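Long-range contacts in FMN Adenylyltransferase (PDB 3FWK), which catalyses the transfer of an adenylyl group from ATP to FMN, the step that makes FAD: residues T18-I24 and T35-N40; L74-Y78 and F208-E214. All coordinates share one frame; numbering follows the deposited sequence. Where two conformers were deposited one is given.

Contact 1: residues T18-I24 and T35-N40; sequences TSSYLQI and TQRAIN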
loop_
_atom_site.group_PDB
_atom_site.type_symbol
_atom_site.label_atom_id
_atom_site.label_comp_id
_atom_site.label_asym_id
_atom_site.label_seq_id
_atom_site.Cartn_x
_atom_site.Cartn_y
_atom_site.Cartn_z
ATOM N N THR A 18 13.714 -6.112 1.237
ATOM C CA THR A 18 13.336 -6.598 -0.098
ATOM C C THR A 18 14.358 -7.645 -0.587
ATOM O O THR A 18 13.991 -8.714 -1.089
ATOM C CB THR A 18 13.185 -5.431 -1.074
ATOM O OG1 THR A 18 12.156 -4.530 -0.570
ATOM C CG2 THR A 18 12.771 -5.913 -2.451
ATOM N N SER A 19 15.627 -7.334 -0.406
ATOM C CA SER A 19 16.681 -8.279 -0.740
ATOM C C SER A 19 16.558 -9.576 0.059
ATOM O O SER A 19 16.763 -10.671 -0.471
ATOM C CB SER A 19 18.028 -7.618 -0.466
ATOM O OG SER A 19 18.307 -6.564 -1.351
ATOM N N SER A 20 16.222 -9.449 1.335
ATOM C CA SER A 20 16.032 -10.606 2.193
ATOM C C SER A 20 14.861 -11.435 1.689
ATOM O O SER A 20 14.939 -12.688 1.605
ATOM C CB SER A 20 15.857 -10.171 3.652
ATOM O OG SER A 20 15.654 -11.286 4.493
ATOM N N TYR A 21 13.767 -10.782 1.298
ATOM C CA TYR A 21 12.638 -11.538 0.762
ATOM C C TYR A 21 13.039 -12.314 -0.510
ATOM O O TYR A 21 12.674 -13.492 -0.694
ATOM C CB TYR A 21 11.461 -10.565 0.419
ATOM C CG TYR A 21 10.180 -11.317 0.103
ATOM C CD1 TYR A 21 9.203 -11.530 1.069
ATOM C CD2 TYR A 21 9.964 -11.857 -1.183
ATOM C CE1 TYR A 21 8.046 -12.261 0.799
ATOM C CE2 TYR A 21 8.851 -12.601 -1.459
ATOM C CZ TYR A 21 7.898 -12.813 -0.491
ATOM O OH TYR A 21 6.812 -13.564 -0.819
ATOM N N LEU A 22 13.822 -11.657 -1.362
ATOM C CA LEU A 22 14.294 -12.280 -2.610
ATOM C C LEU A 22 15.222 -13.455 -2.370
ATOM O O LEU A 22 15.381 -14.297 -3.260
ATOM C CB LEU A 22 14.973 -11.262 -3.491
ATOM C CG LEU A 22 14.004 -10.250 -4.115
ATOM C CD1 LEU A 22 14.815 -9.187 -4.842
ATOM C CD2 LEU A 22 13.067 -10.936 -5.118
ATOM N N GLN A 23 15.791 -13.539 -1.173
ATOM C CA GLN A 23 16.650 -14.667 -0.792
ATOM C C GLN A 23 15.900 -15.787 -0.104
ATOM O O GLN A 23 16.458 -16.746 0.128
ATOM C CB GLN A 23 17.769 -14.152 0.112
ATOM C CG GLN A 23 18.728 -13.208 -0.566
ATOM C CD GLN A 23 19.572 -12.408 0.433
ATOM O OE1 GLN A 23 19.577 -12.696 1.645
ATOM N NE2 GLN A 23 20.276 -11.385 -0.071
ATOM N N ILE A 24 14.615 -15.701 0.151
ATOM C CA ILE A 24 13.851 -16.806 0.749
ATOM C C ILE A 24 13.697 -18.127 -0.005
ATOM O O ILE A 24 13.339 -18.125 -1.172
ATOM C CB ILE A 24 12.361 -16.408 1.090
ATOM C CG1 ILE A 24 12.262 -15.211 2.074
ATOM C CG2 ILE A 24 11.543 -17.624 1.629
ATOM C CD1 ILE A 24 10.855 -14.578 2.063
ATOM N N THR A 35 5.719 -14.077 -5.668
ATOM C CA THR A 35 5.967 -12.734 -5.127
ATOM C C THR A 35 7.371 -12.260 -5.479
ATOM O O THR A 35 7.570 -11.099 -5.828
ATOM C CB THR A 35 5.724 -12.714 -3.600
ATOM O OG1 THR A 35 4.433 -13.240 -3.327
ATOM C CG2 THR A 35 5.850 -11.299 -3.047
ATOM N N GLN A 36 8.366 -13.153 -5.382
ATOM C CA GLN A 36 9.700 -12.804 -5.821
ATOM C C GLN A 36 9.722 -12.344 -7.276
ATOM O O GLN A 36 10.384 -11.358 -7.624
ATOM C CB GLN A 36 10.695 -13.973 -5.596
ATOM C CG GLN A 36 10.837 -14.287 -4.101
ATOM C CD GLN A 36 11.585 -15.566 -3.812
ATOM O OE1 GLN A 36 11.544 -16.490 -4.600
ATOM N NE2 GLN A 36 12.230 -15.652 -2.667
ATOM N N ARG A 37 9.051 -13.103 -8.142
ATOM C CA ARG A 37 8.949 -12.712 -9.534
ATOM C C ARG A 37 8.284 -11.336 -9.701
ATOM O O ARG A 37 8.740 -10.515 -10.519
ATOM C CB ARG A 37 8.202 -13.785 -10.339
ATOM C CG ARG A 37 8.975 -15.132 -10.368
ATOM C CD ARG A 37 8.317 -16.143 -11.365
ATOM N NE ARG A 37 6.919 -16.490 -11.115
ATOM C CZ ARG A 37 6.497 -17.483 -10.339
ATOM N NH1 ARG A 37 7.364 -18.165 -9.595
ATOM N NH2 ARG A 37 5.210 -17.768 -10.273
ATOM N N ALA A 38 7.244 -11.084 -8.910
ATOM C CA ALA A 38 6.547 -9.792 -8.994
ATOM C C ALA A 38 7.474 -8.659 -8.537
ATOM O O ALA A 38 7.472 -7.569 -9.152
ATOM C CB ALA A 38 5.307 -9.839 -8.127
ATOM N N ILE A 39 8.276 -8.912 -7.505
ATOM C CA ILE A 39 9.276 -7.911 -7.064
ATOM C C ILE A 39 10.269 -7.600 -8.152
ATOM O O ILE A 39 10.597 -6.439 -8.425
ATOM C CB ILE A 39 9.989 -8.377 -5.773
ATOM C CG1 ILE A 39 9.014 -8.422 -4.603
ATOM C CG2 ILE A 39 11.224 -7.529 -5.494
ATOM C CD1 ILE A 39 9.527 -9.218 -3.381
ATOM N N ASN A 40 10.782 -8.645 -8.805
ATOM C CA ASN A 40 11.739 -8.422 -9.876
ATOM C C ASN A 40 11.164 -7.598 -11.027
ATOM O O ASN A 40 11.841 -6.732 -11.562
ATOM C CB ASN A 40 12.300 -9.758 -10.359
ATOM C CG ASN A 40 13.235 -10.379 -9.339
ATOM O OD1 ASN A 40 13.884 -9.674 -8.581
ATOM N ND2 ASN A 40 13.289 -11.702 -9.323
#
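Gln-36 reaches across from helix 31-50 and grips two carbonyls of the chain around Tyr-21 to Ile-24. Its CG lies anti to its own carbonyl carbon (chi1 -63°) and the chain runs extended beyond it, which carries the amide to the turn after Tyr-21. There NE2 donates twice, to Tyr-21 O at 3.0 Å and to Ile-24 O at 3.1 Å. Both acceptors lie close to the amide plane. The first bond is nearly straight, 167° at the hydrogen. The second arrives on a lone pair of the Ile-24 carbonyl. Tyr-21 O also accepts from Ile-24 N, so two donors hold it.

The Tyr-21 ring meets the other helix through CD2, CE2, CZ and OH, and its neighbours there approach obliquely. Gln-36 CG sits 3.7 Å from Tyr-21 CE2, and the ring plane stands almost perpendicular to the amide. Ile-39 CD1 comes within 3.5 Å of Tyr-21 CD2. Thr-35 meets the phenol end through CB and CG2. Its hydroxyl bonds instead to Ile-31 O and Asn-204, while Tyr-21 OH bonds to Ser-207. Leu-22 CD2 packs on Gln-36 CB and lies 3.9 Å from Ile-39 CG2. Thr-18 adds its methyl to the same branch of Ile-39.

The two helices belong to a helical hairpin. The segments 18-23 and 35-40 cross with their directions 136° apart, nearer antiparallel than parallel. Helix 202-212 packs against both: Phe-208 touches Thr-18 and Ile-39, and Phe-208 and Tyr-211 each meet Tyr-21 edge-to-face. Helix 69-86 closes on Thr-18 through Leu-77 and Ser-80.

Contact 2: residues L74-Y78 and F208-E214; sequences LLLLY and FLLYSNE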
loop_
_atom_site.group_PDB
_atom_site.type_symbol
_atom_site.label_atom_id
_atom_site.label_comp_id
_atom_site.label_asym_id
_atom_site.label_seq_id
_atom_site.Cartn_x
_atom_site.Cartn_y
_atom_site.Cartn_z
ATOM N N LEU A 74 4.016 -0.803 -2.454
ATOM C CA LEU A 74 4.723 -0.063 -3.491
ATOM C C LEU A 74 5.701 0.947 -2.906
ATOM O O LEU A 74 6.788 1.135 -3.446
ATOM C CB LEU A 74 3.738 0.600 -4.427
ATOM C CG LEU A 74 4.368 1.369 -5.602
ATOM C CD1 LEU A 74 5.312 0.467 -6.450
ATOM C CD2 LEU A 74 3.272 1.914 -6.480
ATOM N N LEU A 75 5.329 1.596 -1.799
ATOM C CA LEU A 75 6.257 2.545 -1.184
ATOM C C LEU A 75 7.521 1.811 -0.690
ATOM O O LEU A 75 8.631 2.325 -0.859
ATOM C CB LEU A 75 5.578 3.244 -0.023
ATOM C CG LEU A 75 6.442 4.288 0.715
ATOM C CD1 LEU A 75 6.958 5.397 -0.181
ATOM C CD2 LEU A 75 5.608 4.868 1.895
ATOM N N LEU A 76 7.372 0.646 -0.046
ATOM C CA LEU A 76 8.551 -0.107 0.372
ATOM C C LEU A 76 9.432 -0.447 -0.825
ATOM O O LEU A 76 10.650 -0.319 -0.760
ATOM C CB LEU A 76 8.120 -1.380 1.090
ATOM C CG LEU A 76 7.297 -1.208 2.374
ATOM C CD1 LEU A 76 6.982 -2.566 2.984
ATOM C CD2 LEU A 76 7.951 -0.245 3.396
ATOM N N LEU A 77 8.823 -0.906 -1.933
ATOM C CA LEU A 77 9.601 -1.229 -3.111
ATOM C C LEU A 77 10.234 -0.008 -3.755
ATOM O O LEU A 77 11.357 -0.094 -4.280
ATOM C CB LEU A 77 8.736 -1.996 -4.113
ATOM C CG LEU A 77 8.258 -3.346 -3.601
ATOM C CD1 LEU A 77 7.220 -3.917 -4.554
ATOM C CD2 LEU A 77 9.415 -4.372 -3.329
ATOM N N TYR A 78 9.522 1.126 -3.754
ATOM C CA TYR A 78 10.044 2.348 -4.315
ATOM C C TYR A 78 11.262 2.825 -3.521
ATOM O O TYR A 78 12.299 3.176 -4.107
ATOM C CB TYR A 78 8.926 3.392 -4.308
ATOM C CG TYR A 78 9.268 4.684 -4.999
ATOM C CD1 TYR A 78 9.176 4.781 -6.369
ATOM C CD2 TYR A 78 9.702 5.797 -4.302
ATOM C CE1 TYR A 78 9.496 5.937 -7.042
ATOM C CE2 TYR A 78 10.019 6.966 -4.952
ATOM C CZ TYR A 78 9.943 7.019 -6.330
ATOM O OH TYR A 78 10.250 8.160 -7.003
ATOM N N PHE A 208 4.380 -10.250 1.041
ATOM C CA PHE A 208 5.448 -9.299 1.182
ATOM C C PHE A 208 5.209 -8.392 2.397
ATOM O O PHE A 208 6.130 -8.118 3.179
ATOM C CB PHE A 208 5.591 -8.500 -0.094
ATOM C CG PHE A 208 6.779 -7.578 -0.066
ATOM C CD1 PHE A 208 8.073 -8.086 -0.200
ATOM C CD2 PHE A 208 6.629 -6.208 0.100
ATOM C CE1 PHE A 208 9.169 -7.259 -0.186
ATOM C CE2 PHE A 208 7.725 -5.361 0.103
ATOM C CZ PHE A 208 9.000 -5.886 -0.020
ATOM N N LEU A 209 3.995 -7.897 2.549
ATOM C CA LEU A 209 3.729 -7.001 3.653
ATOM C C LEU A 209 3.932 -7.673 5.004
ATOM O O LEU A 209 4.491 -7.065 5.906
ATOM C CB LEU A 209 2.318 -6.441 3.548
ATOM C CG LEU A 209 2.017 -5.099 4.237
ATOM C CD1 LEU A 209 3.084 -4.017 3.886
ATOM C CD2 LEU A 209 0.635 -4.627 3.788
ATOM N N LEU A 210 3.472 -8.903 5.134
ATOM C CA LEU A 210 3.650 -9.617 6.390
ATOM C C LEU A 210 5.121 -9.893 6.664
ATOM O O LEU A 210 5.591 -9.712 7.808
ATOM C CB LEU A 210 2.817 -10.905 6.386
ATOM C CG LEU A 210 1.306 -10.693 6.463
ATOM C CD1 LEU A 210 0.599 -11.973 6.081
ATOM C CD2 LEU A 210 0.870 -10.223 7.873
ATOM N N TYR A 211 5.861 -10.323 5.647
ATOM C CA TYR A 211 7.270 -10.578 5.844
ATOM C C TYR A 211 8.015 -9.309 6.262
ATOM O O TYR A 211 8.976 -9.359 7.032
ATOM C CB TYR A 211 7.877 -11.119 4.547
ATOM C CG TYR A 211 9.367 -11.343 4.702
ATOM C CD1 TYR A 211 9.843 -12.467 5.363
ATOM C CD2 TYR A 211 10.295 -10.385 4.260
ATOM C CE1 TYR A 211 11.217 -12.668 5.544
ATOM C CE2 TYR A 211 11.641 -10.576 4.450
ATOM C CZ TYR A 211 12.065 -11.689 5.106
ATOM O OH TYR A 211 13.441 -11.823 5.300
ATOM N N SER A 212 7.589 -8.169 5.723
ATOM C CA SER A 212 8.349 -6.935 5.936
ATOM C C SER A 212 8.448 -6.560 7.411
ATOM O O SER A 212 9.391 -5.879 7.775
ATOM C CB SER A 212 7.710 -5.757 5.184
ATOM O OG SER A 212 6.524 -5.269 5.834
ATOM N N ASN A 213 7.465 -6.953 8.217
ATOM C CA ASN A 213 7.404 -6.569 9.625
ATOM C C ASN A 213 7.323 -5.061 9.810
ATOM O O ASN A 213 7.655 -4.563 10.869
ATOM C CB ASN A 213 8.617 -7.135 10.365
ATOM C CG ASN A 213 8.426 -7.210 11.858
ATOM O OD1 ASN A 213 7.294 -7.151 12.386
ATOM N ND2 ASN A 213 9.528 -7.413 12.557
ATOM N N GLU A 214 6.845 -4.355 8.790
ATOM C CA GLU A 214 6.536 -2.924 8.930
ATOM C C GLU A 214 5.142 -2.799 9.537
ATOM O O GLU A 214 4.265 -3.635 9.299
ATOM C CB GLU A 214 6.616 -2.264 7.569
ATOM C CG GLU A 214 8.021 -2.062 7.158
ATOM C CD GLU A 214 8.723 -1.036 8.069
ATOM O OE1 GLU A 214 8.347 0.127 8.022
ATOM O OE2 GLU A 214 9.589 -1.425 8.872
#
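Leu-76 and Leu-77 both hold CG anti to the carbonyl carbon, with chi1 near -60°, and send their methyls to helix 202-212. Phe-208 answers with CG anti to its backbone N (chi1 -174°), which swings the ring toward helix 69-86.

Leu-77 CD2 meets the far end of that ring, 3.7 Å from Phe-208 CZ. Leu-76 CD1 touches the neighbouring ring atom, Phe-208 CE2, at 4.1 Å. Both methyls approach obliquely. Leu-76 CD1 also reaches Ser-212 CB at 3.9 Å and Leu-209 CD1 at 4.3 Å, so one methyl is shared among three residues. The other branch, Leu-76 CD2, lies 4.2 Å from Glu-214 CG. The Glu-214 chain bends at chi2, and its carboxylate turns to Arg-131 in a salt bridge and to Tyr-132 in a hydrogen bond. Only its aliphatic part serves this contact.

Ser-212 is polar but does not bond across. Its OG donates to Leu-209 O at 2.7 Å and accepts from Glu-214 N at 3.1 Å. The buried hydroxyl thus has both a donor and an acceptor partner.

The contact is wholly buried and apolar. The axes of the two segments approach to 11.5 Å at 65°, and side chains bridge between them. The Ser-212 to Glu-214 link is an ST turn, at the point where Asn-213 leaves the helix with positive phi. This is core packing between two helices of the Rossmann-like alpha/beta fold, in a protein related to the phosphoadenosine phosphosulfate reductase family.

Overall arrangement
Contact 1 closes before contact 2 opens, so they come in series along the chain. Their centres are about 11 Å apart. Contact 1 lies about 17 Å from the centre of the chain, and contact 2 about 8 Å. They share no helix: contact 1 joins helices 7-23 and 31-50, contact 2 joins helices 69-86 and 202-212. Yet they touch directly. Helix 202-212 is the element of contact 2 that packs on both helices of contact 1. The N-terminal hairpin is thereby joined to the helices of the alpha/beta domain, making four helices into one continuous packed group.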